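Local coordinates for protein nucleoporin NUP159 (Saccharomyces cerevisiae, PDB 1XIP) that forms part of the nuclear pore complex, where its N-terminal beta-propeller tethers the helicase Dbp5 to the pore for mRNA export, at residues L35-Q41 and I273-Y278; Q131-N136 and S167-N172; Y280-L284 and P337-V342. All coordinates share one frame; numbering follows the deposited sequence.

Contact 1. Residues L35-Q41 and I273-Y278; sequences LPFASLQ and IVRFPY
The loops 35-41 and 273-278, each leading into the first strand of a propeller blade, meet through F37, S39, F276 and Y278. F37 and F276 form a T-shaped (edge-to-face) pair, their planes 89° apart and their centroids separated by 5.5 Å. The edge of F276 is turned to the face of F37, with F276 CD1 3.9 Å from F37 CE2, over the rim of the ring. CG of F276 lies opposite its backbone N (chi1 -173°), which carries the ring across to the other loop, where its CD2 also comes within 3.4 Å of S39 N. Next along, S39 CB packs tightly on Y278, 3.3 Å from Y278 CB, while S39 OG turns to the carbonyl of F130. R275 starts out away from the other loop, but bends at chi2 and chi3 bring its guanidinium back beneath L40, whose CD1 sits over one face, 3.6 Å from R275 NH1. The turn at chi2 places R275 CD 3.9 Å from L35 CG. Water supplies polar links: one molecule takes hydrogen bonds from R275 NH1 and F276 N, the first at 2.9 Å, and lies by A38 O; another joins L35 N to V274 O. Other parts of the propeller hold both loops: S39 and Q41 make backbone hydrogen bonds to F130 and I91, on strands 129-134 and 90-96, and Y278 to S300, just after strand 292-299 of its own blade. The ring of F276 stacks on F130, and both L40 and R275 rest on I338 of strand 337-343.

Contact 2. Residues Q131-N136 and S167-N172; sequences QLKNVN and SFDVTN
F168 and Q131, the residues most buried here, meet between strands 131-134 and 167-170, the first strands of two successive blades of the beta-propeller. The strands run almost parallel, 9° apart, but at 7.9 Å their axes are too distant for sheet pairing, so side chains fill the interval. The amide of Q131 lies over one face of the F168 ring, tilted by only 22° from the ring plane, with Q131 NE2 3.3 Å from F168 CE2 near the rim. The same nitrogen gives a hydrogen bond to F168 O (3.1 Å), fairly straight at the hydrogen and close to the amide plane, although it approaches from above the plane of the carbonyl. One residue is thus met twice by one amide, at its ring and at its backbone. F168 can present both because its chi1 of 80° sets the ring between backbone N and carbonyl carbon, tipping it toward strand 131-134; V140 and L142 of the neighbouring strand 138-143 also touch the ring. On its other branch, Q131 OE1 accepts a hydrogen bond from a water that also bonds S167 OG; that hydroxyl is further bonded to V219 N. With an alanine at Q131, F168 O would probably lose its side-chain donor, and the ring the flat group lying over it. K133 continues the packing: its CB rests on both F168 CE1, at 3.8 Å, and V170 CG2, at 3.6 Å, before the chain bends away at chi2. Past the strand ends, N172 ND2 makes a weak hydrogen bond to N136 OD1, the two amides steeply inclined to each other. V135 fills the space before them, its CG2 standing 3.5 Å from T171 O.

Contact 3. Residues Y280-L284 and P337-V342; sequences YKVTL and PIGVAV
Aliphatic packing joins V282 and L284 to V340 and V342. V340 divides its two methyls between two partners: CG2 touches Y280 CB at 3.6 Å, and CG1 meets V282 CG2 at 3.7 Å. Farther along, L284 CD2 reaches V342 CG1 at 4.0 Å. These side chains lie between the inner strands of two successive blades of the beta-propeller, 280-284 and 339-342, which run in nearly the same direction (5° apart) with axes 7.3 Å from each other. Strand 337-343 belongs to the blade that strand 18-26, from the start of the chain, completes, the closure that seals the propeller ring. The aromatic contribution comes from Y280, whose CG stands opposite the carbonyl carbon (chi1 -63°), sending the ring toward the corner at I338. P337 CB lies over one face of the ring, toward its rim, and the nearest approach of the two side chains is P337 CG to Y280 CD2, 3.8 Å. At that corner I338 and G339 form a classic beta bulge opposite L369. Polar contact is concentrated at the phenol: Y280 OH is hydrogen-bonded to L40 O, and P337 O lies 3.2 Å from the same Y280 OH.

How the contacts relate
Contacts 2 and 3 repeat one theme, two nearly parallel inner strands of adjacent blades bridged by side chains, whereas contact 1 joins the loops that enter such strands. Contact 3 is the buried one and almost wholly apolar; contacts 1 and 2 are partly buried and use more polar groups and water. In contact 2 the amide-and-ring end is buried, while the far end includes the exposed N172. Contact 1 touches both others: Q41 NE2 probably bonds L132 O in contact 2, and contact 3 meets it around L40 and R275. Segment 273-278 runs almost directly into strand 280-284. Between contacts 2 and 3, D169 and K281 form a long, weak ion pair.

Contact 1. Residues L35-Q41 and I273-Y278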
loop_
_atom_site.group_PDB
_atom_site.type_symbol
_atom_site.label_atom_id
_atom_site.label_comp_id
_atom_site.label_asym_id
_atom_site.label_seq_id
_atom_site.Cartn_x
_atom_site.Cartn_y
_atom_site.Cartn_z
ATOM N N LEU A 35 -8.338 -13.307 -5.464
ATOM C CA LEU A 35 -7.181 -12.420 -5.609
ATOM C C LEU A 35 -5.919 -13.187 -5.259
ATOM O O LEU A 35 -5.984 -14.086 -4.437
ATOM C CB LEU A 35 -7.297 -11.273 -4.621
ATOM C CG LEU A 35 -8.303 -10.138 -4.737
ATOM C CD1 LEU A 35 -7.802 -9.105 -5.697
ATOM C CD2 LEU A 35 -9.731 -10.577 -5.081
ATOM N N PRO A 36 -4.769 -12.834 -5.843
ATOM C CA PRO A 36 -3.509 -13.499 -5.488
ATOM C C PRO A 36 -3.176 -13.240 -4.024
ATOM O O PRO A 36 -3.204 -12.082 -3.605
ATOM C CB PRO A 36 -2.481 -12.822 -6.398
ATOM C CG PRO A 36 -3.271 -12.256 -7.497
ATOM C CD PRO A 36 -4.568 -11.807 -6.882
ATOM N N PHE A 37 -2.897 -14.295 -3.259
ATOM C CA PHE A 37 -2.642 -14.174 -1.832
ATOM C C PHE A 37 -1.284 -13.537 -1.573
ATOM O O PHE A 37 -0.306 -14.209 -1.258
ATOM C CB PHE A 37 -2.760 -15.538 -1.131
ATOM C CG PHE A 37 -2.915 -15.438 0.365
ATOM C CD1 PHE A 37 -4.038 -14.833 0.930
ATOM C CD2 PHE A 37 -1.934 -15.930 1.208
ATOM C CE1 PHE A 37 -4.171 -14.725 2.317
ATOM C CE2 PHE A 37 -2.063 -15.822 2.598
ATOM C CZ PHE A 37 -3.180 -15.213 3.145
ATOM N N ALA A 38 -1.246 -12.216 -1.712
ATOM C CA ALA A 38 -0.040 -11.412 -1.543
ATOM C C ALA A 38 -0.511 -10.006 -1.339
ATOM O O ALA A 38 -1.690 -9.689 -1.567
ATOM C CB ALA A 38 0.829 -11.485 -2.776
ATOM N N SER A 39 0.369 -9.142 -0.901
ATOM C CA SER A 39 -0.019 -7.763 -0.825
ATOM C C SER A 39 0.042 -7.246 -2.254
ATOM O O SER A 39 0.951 -7.587 -3.005
ATOM C CB SER A 39 0.895 -7.010 0.097
ATOM O OG SER A 39 2.201 -7.044 -0.392
ATOM N N LEU A 40 -0.970 -6.497 -2.664
ATOM C CA LEU A 40 -1.083 -6.139 -4.067
ATOM C C LEU A 40 -0.861 -4.664 -4.221
ATOM O O LEU A 40 -1.371 -3.882 -3.424
ATOM C CB LEU A 40 -2.448 -6.518 -4.625
ATOM C CG LEU A 40 -3.082 -7.885 -4.387
ATOM C CD1 LEU A 40 -4.528 -7.845 -4.904
ATOM C CD2 LEU A 40 -2.333 -8.916 -5.121
ATOM N N GLN A 41 -0.102 -4.286 -5.246
ATOM C CA GLN A 41 0.169 -2.893 -5.538
ATOM C C GLN A 41 0.011 -2.689 -7.012
ATOM O O GLN A 41 0.997 -2.493 -7.748
ATOM C CB GLN A 41 1.561 -2.536 -5.097
ATOM C CG GLN A 41 1.643 -2.407 -3.595
ATOM C CD GLN A 41 3.039 -2.199 -3.113
ATOM O OE1 GLN A 41 3.451 -1.060 -2.872
ATOM N NE2 GLN A 41 3.788 -3.299 -2.953
ATOM N N ILE A 273 -13.704 -10.080 1.638
ATOM C CA ILE A 273 -12.955 -10.867 0.663
ATOM C C ILE A 273 -11.661 -11.325 1.324
ATOM O O ILE A 273 -11.074 -10.592 2.117
ATOM C CB ILE A 273 -12.632 -10.031 -0.631
ATOM C CG1 ILE A 273 -13.863 -9.268 -1.183
ATOM C CG2 ILE A 273 -11.989 -10.909 -1.720
ATOM C CD1 ILE A 273 -15.189 -10.021 -1.200
ATOM N N VAL A 274 -11.229 -12.542 1.007
ATOM C CA VAL A 274 -9.937 -13.054 1.466
ATOM C C VAL A 274 -8.825 -12.246 0.856
ATOM O O VAL A 274 -8.646 -12.218 -0.354
ATOM C CB VAL A 274 -9.714 -14.536 1.099
ATOM C CG1 VAL A 274 -8.305 -14.991 1.531
ATOM C CG2 VAL A 274 -10.779 -15.405 1.731
ATOM N N ARG A 275 -8.072 -11.593 1.722
ATOM C CA ARG A 275 -6.976 -10.738 1.321
ATOM C C ARG A 275 -5.811 -10.948 2.228
ATOM O O ARG A 275 -5.982 -11.185 3.424
ATOM C CB ARG A 275 -7.404 -9.277 1.365
ATOM C CG ARG A 275 -8.375 -8.942 0.283
ATOM C CD ARG A 275 -7.758 -8.989 -1.085
ATOM N NE ARG A 275 -7.662 -7.636 -1.598
ATOM C CZ ARG A 275 -6.551 -6.947 -1.723
ATOM N NH1 ARG A 275 -5.375 -7.472 -1.407
ATOM N NH2 ARG A 275 -6.609 -5.736 -2.195
ATOM N N PHE A 276 -4.625 -10.891 1.643
ATOM C CA PHE A 276 -3.400 -10.784 2.395
ATOM C C PHE A 276 -3.330 -9.375 2.984
ATOM O O PHE A 276 -3.566 -8.401 2.277
ATOM C CB PHE A 276 -2.211 -11.042 1.477
ATOM C CG PHE A 276 -0.899 -11.118 2.187
ATOM C CD1 PHE A 276 -0.469 -12.313 2.748
ATOM C CD2 PHE A 276 -0.094 -9.994 2.306
ATOM C CE1 PHE A 276 0.762 -12.386 3.421
ATOM C CE2 PHE A 276 1.125 -10.046 2.974
ATOM C CZ PHE A 276 1.564 -11.245 3.531
ATOM N N PRO A 277 -3.047 -9.276 4.281
ATOM C CA PRO A 277 -2.903 -7.988 4.984
ATOM C C PRO A 277 -1.854 -7.061 4.425
ATOM O O PRO A 277 -0.686 -7.426 4.375
ATOM C CB PRO A 277 -2.488 -8.416 6.381
ATOM C CG PRO A 277 -3.204 -9.701 6.544
ATOM C CD PRO A 277 -2.939 -10.413 5.209
ATOM N N TYR A 278 -2.267 -5.864 4.022
ATOM C CA TYR A 278 -1.344 -4.856 3.525
ATOM C C TYR A 278 -1.940 -3.464 3.695
ATOM O O TYR A 278 -3.130 -3.251 3.472
ATOM C CB TYR A 278 -0.946 -5.126 2.061
ATOM C CG TYR A 278 -0.055 -4.046 1.488
ATOM C CD1 TYR A 278 1.278 -3.929 1.885
ATOM C CD2 TYR A 278 -0.558 -3.127 0.560
ATOM C CE1 TYR A 278 2.084 -2.915 1.387
ATOM C CE2 TYR A 278 0.225 -2.110 0.059
ATOM C CZ TYR A 278 1.546 -1.998 0.476
ATOM O OH TYR A 278 2.334 -0.982 -0.024
HETATM O O HOH W 1 -9.306 -13.861 -2.916
HETATM O O HOH W 2 -3.049 -7.618 -0.246
HETATM O O HOH W 3 -4.841 -10.285 -1.231
#

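Contact 2. Residues Q131-N136 and S167-N172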
loop_
_atom_site.group_PDB
_atom_site.type_symbol
_atom_site.label_atom_id
_atom_site.label_comp_id
_atom_site.label_asym_id
_atom_site.label_seq_id
_atom_site.Cartn_x
_atom_site.Cartn_y
_atom_site.Cartn_z
ATOM N N GLN A 131 5.591 -9.376 -0.945
ATOM C CA GLN A 131 5.672 -7.923 -1.006
ATOM C C GLN A 131 6.918 -7.429 -1.701
ATOM O O GLN A 131 8.000 -7.977 -1.505
ATOM C CB GLN A 131 5.606 -7.309 0.394
ATOM C CG GLN A 131 5.121 -5.844 0.376
ATOM C CD GLN A 131 5.216 -5.182 1.717
ATOM O OE1 GLN A 131 4.561 -5.606 2.654
ATOM N NE2 GLN A 131 6.040 -4.149 1.821
ATOM N N LEU A 132 6.748 -6.382 -2.501
ATOM C CA LEU A 132 7.841 -5.734 -3.195
ATOM C C LEU A 132 7.713 -4.258 -2.989
ATOM O O LEU A 132 6.595 -3.721 -3.002
ATOM C CB LEU A 132 7.752 -5.995 -4.688
ATOM C CG LEU A 132 8.138 -7.361 -5.211
ATOM C CD1 LEU A 132 6.936 -8.034 -5.811
ATOM C CD2 LEU A 132 9.204 -7.181 -6.247
ATOM N N LYS A 133 8.847 -3.596 -2.798
ATOM C CA LYS A 133 8.907 -2.149 -2.804
ATOM C C LYS A 133 10.096 -1.704 -3.620
ATOM O O LYS A 133 11.214 -2.240 -3.489
ATOM C CB LYS A 133 9.042 -1.599 -1.392
ATOM C CG LYS A 133 7.822 -0.852 -0.856
ATOM C CD LYS A 133 7.584 0.525 -1.526
ATOM C CE LYS A 133 6.072 0.938 -1.460
ATOM N NZ LYS A 133 5.575 1.815 -2.608
ATOM N N ASN A 134 9.856 -0.716 -4.469
ATOM C CA ASN A 134 10.929 -0.093 -5.200
ATOM C C ASN A 134 11.383 1.180 -4.503
ATOM O O ASN A 134 10.551 1.998 -4.111
ATOM C CB ASN A 134 10.486 0.208 -6.617
ATOM C CG ASN A 134 11.476 1.068 -7.352
ATOM O OD1 ASN A 134 11.106 2.080 -7.936
ATOM N ND2 ASN A 134 12.754 0.677 -7.314
ATOM N N VAL A 135 12.689 1.349 -4.316
ATOM C CA VAL A 135 13.142 2.590 -3.675
ATOM C C VAL A 135 13.916 3.515 -4.613
ATOM O O VAL A 135 13.415 4.602 -4.973
ATOM C CB VAL A 135 13.762 2.400 -2.253
ATOM C CG1 VAL A 135 14.677 1.198 -2.187
ATOM C CG2 VAL A 135 14.449 3.670 -1.801
ATOM N N ASN A 136 15.094 3.111 -5.064
ATOM C CA ASN A 136 15.696 3.872 -6.155
ATOM C C ASN A 136 15.916 2.980 -7.347
ATOM O O ASN A 136 15.038 2.830 -8.191
ATOM C CB ASN A 136 16.996 4.548 -5.712
ATOM C CG ASN A 136 16.752 5.691 -4.755
ATOM O OD1 ASN A 136 16.085 6.674 -5.093
ATOM N ND2 ASN A 136 17.274 5.563 -3.541
ATOM N N SER A 167 6.398 -8.200 7.802
ATOM C CA SER A 167 6.098 -6.978 7.092
ATOM C C SER A 167 7.308 -6.061 7.086
ATOM O O SER A 167 8.064 -6.003 8.041
ATOM C CB SER A 167 4.903 -6.250 7.730
ATOM O OG SER A 167 4.399 -5.250 6.847
ATOM N N PHE A 168 7.476 -5.328 6.006
ATOM C CA PHE A 168 8.522 -4.325 5.940
ATOM C C PHE A 168 7.985 -3.056 5.276
ATOM O O PHE A 168 6.948 -3.076 4.630
ATOM C CB PHE A 168 9.741 -4.870 5.193
ATOM C CG PHE A 168 9.597 -4.841 3.683
ATOM C CD1 PHE A 168 10.108 -3.774 2.940
ATOM C CD2 PHE A 168 8.966 -5.886 3.009
ATOM C CE1 PHE A 168 9.987 -3.745 1.545
ATOM C CE2 PHE A 168 8.843 -5.875 1.619
ATOM C CZ PHE A 168 9.350 -4.800 0.884
ATOM N N ASP A 169 8.699 -1.955 5.449
ATOM C CA ASP A 169 8.412 -0.725 4.718
ATOM C C ASP A 169 9.733 -0.009 4.444
ATOM O O ASP A 169 10.656 -0.125 5.230
ATOM C CB ASP A 169 7.457 0.165 5.530
ATOM C CG ASP A 169 6.815 1.260 4.694
ATOM O OD1 ASP A 169 6.931 1.232 3.430
ATOM O OD2 ASP A 169 6.164 2.199 5.215
ATOM N N VAL A 170 9.829 0.697 3.316
ATOM C CA VAL A 170 10.990 1.543 3.027
ATOM C C VAL A 170 10.603 2.922 2.586
ATOM O O VAL A 170 9.543 3.126 1.961
ATOM C CB VAL A 170 11.879 1.018 1.882
ATOM C CG1 VAL A 170 13.163 0.429 2.421
ATOM C CG2 VAL A 170 11.145 0.077 0.973
ATOM N N THR A 171 11.485 3.870 2.901
ATOM C CA THR A 171 11.498 5.171 2.259
ATOM C C THR A 171 12.854 5.331 1.588
ATOM O O THR A 171 13.658 4.404 1.570
ATOM C CB THR A 171 11.297 6.293 3.288
ATOM O OG1 THR A 171 12.361 6.251 4.262
ATOM C CG2 THR A 171 10.014 6.078 4.094
ATOM N N ASN A 172 13.118 6.515 1.061
ATOM C CA ASN A 172 14.416 6.810 0.506
ATOM C C ASN A 172 15.586 6.638 1.480
ATOM O O ASN A 172 16.715 6.437 1.050
ATOM C CB ASN A 172 14.430 8.217 -0.059
ATOM C CG ASN A 172 15.460 8.377 -1.126
ATOM O OD1 ASN A 172 16.599 8.767 -0.853
ATOM N ND2 ASN A 172 15.089 8.040 -2.359
HETATM O O HOH W 4 3.649 -6.719 4.748
#

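Contact 3. Residues Y280-L284 and P337-V342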
loop_
_atom_site.group_PDB
_atom_site.type_symbol
_atom_site.label_atom_id
_atom_site.label_comp_id
_atom_site.label_asym_id
_atom_site.label_seq_id
_atom_site.Cartn_x
_atom_site.Cartn_y
_atom_site.Cartn_z
ATOM N N TYR A 280 -1.989 0.346 2.512
ATOM C CA TYR A 280 -1.689 1.297 1.434
ATOM C C TYR A 280 -1.385 2.681 1.996
ATOM O O TYR A 280 -2.107 3.160 2.863
ATOM C CB TYR A 280 -2.847 1.350 0.424
ATOM C CG TYR A 280 -3.057 0.028 -0.270
ATOM C CD1 TYR A 280 -2.371 -0.280 -1.443
ATOM C CD2 TYR A 280 -3.892 -0.940 0.276
ATOM C CE1 TYR A 280 -2.536 -1.491 -2.063
ATOM C CE2 TYR A 280 -4.051 -2.159 -0.326
ATOM C CZ TYR A 280 -3.370 -2.435 -1.497
ATOM O OH TYR A 280 -3.539 -3.659 -2.121
ATOM N N LYS A 281 -0.297 3.293 1.533
ATOM C CA LYS A 281 0.116 4.607 2.008
ATOM C C LYS A 281 0.522 5.555 0.874
ATOM O O LYS A 281 1.314 5.222 0.001
ATOM C CB LYS A 281 1.237 4.508 3.046
ATOM C CG LYS A 281 1.607 5.855 3.687
ATOM C CD LYS A 281 3.014 5.858 4.289
ATOM C CE LYS A 281 4.107 5.538 3.255
ATOM N NZ LYS A 281 5.407 5.076 3.870
ATOM N N VAL A 282 -0.056 6.746 0.917
ATOM C CA VAL A 282 0.255 7.807 0.002
ATOM C C VAL A 282 0.660 8.997 0.859
ATOM O O VAL A 282 0.004 9.309 1.844
ATOM C CB VAL A 282 -0.963 8.129 -0.852
ATOM C CG1 VAL A 282 -0.983 9.583 -1.240
ATOM C CG2 VAL A 282 -0.978 7.249 -2.073
ATOM N N THR A 283 1.765 9.635 0.500
ATOM C CA THR A 283 2.307 10.722 1.296
ATOM C C THR A 283 2.194 12.034 0.547
ATOM O O THR A 283 2.653 12.146 -0.581
ATOM C CB THR A 283 3.766 10.443 1.647
ATOM O OG1 THR A 283 3.870 9.177 2.317
ATOM C CG2 THR A 283 4.262 11.448 2.655
ATOM N N LEU A 284 1.560 13.020 1.182
ATOM C CA LEU A 284 1.454 14.380 0.642
ATOM C C LEU A 284 2.164 15.365 1.566
ATOM O O LEU A 284 1.528 16.008 2.407
ATOM C CB LEU A 284 -0.012 14.788 0.443
ATOM C CG LEU A 284 -0.925 13.712 -0.129
ATOM C CD1 LEU A 284 -2.365 14.142 -0.052
ATOM C CD2 LEU A 284 -0.533 13.408 -1.554
ATOM N N PRO A 337 -9.096 -1.902 -1.782
ATOM C CA PRO A 337 -8.147 -1.447 -2.802
ATOM C C PRO A 337 -7.140 -2.528 -3.168
ATOM O O PRO A 337 -6.759 -3.315 -2.321
ATOM C CB PRO A 337 -7.443 -0.262 -2.127
ATOM C CG PRO A 337 -7.547 -0.528 -0.665
ATOM C CD PRO A 337 -8.788 -1.337 -0.458
ATOM N N ILE A 338 -6.723 -2.555 -4.423
ATOM C CA ILE A 338 -5.631 -3.426 -4.834
ATOM C C ILE A 338 -4.456 -2.572 -5.344
ATOM O O ILE A 338 -3.370 -3.097 -5.622
ATOM C CB ILE A 338 -6.098 -4.436 -5.905
ATOM C CG1 ILE A 338 -6.395 -3.719 -7.227
ATOM C CG2 ILE A 338 -7.321 -5.225 -5.425
ATOM C CD1 ILE A 338 -6.700 -4.648 -8.358
ATOM N N GLY A 339 -4.689 -1.258 -5.455
ATOM C CA GLY A 339 -3.652 -0.282 -5.755
ATOM C C GLY A 339 -4.119 1.138 -5.446
ATOM O O GLY A 339 -5.345 1.419 -5.441
ATOM N N VAL A 340 -3.152 2.032 -5.178
ATOM C CA VAL A 340 -3.416 3.431 -4.813
ATOM C C VAL A 340 -2.313 4.282 -5.424
ATOM O O VAL A 340 -1.177 3.881 -5.448
ATOM C CB VAL A 340 -3.427 3.621 -3.262
ATOM C CG1 VAL A 340 -3.762 5.027 -2.875
ATOM C CG2 VAL A 340 -4.390 2.681 -2.585
ATOM N N ALA A 341 -2.626 5.454 -5.936
ATOM C CA ALA A 341 -1.578 6.284 -6.539
ATOM C C ALA A 341 -1.969 7.761 -6.561
ATOM O O ALA A 341 -3.140 8.086 -6.363
ATOM C CB ALA A 341 -1.238 5.788 -7.937
ATOM N N VAL A 342 -0.996 8.646 -6.783
ATOM C CA VAL A 342 -1.245 10.091 -6.708
ATOM C C VAL A 342 -0.996 10.826 -8.009
ATOM O O VAL A 342 0.059 10.699 -8.626
ATOM C CB VAL A 342 -0.416 10.779 -5.576
ATOM C CG1 VAL A 342 -0.869 12.199 -5.368
ATOM C CG2 VAL A 342 -0.561 9.996 -4.265
#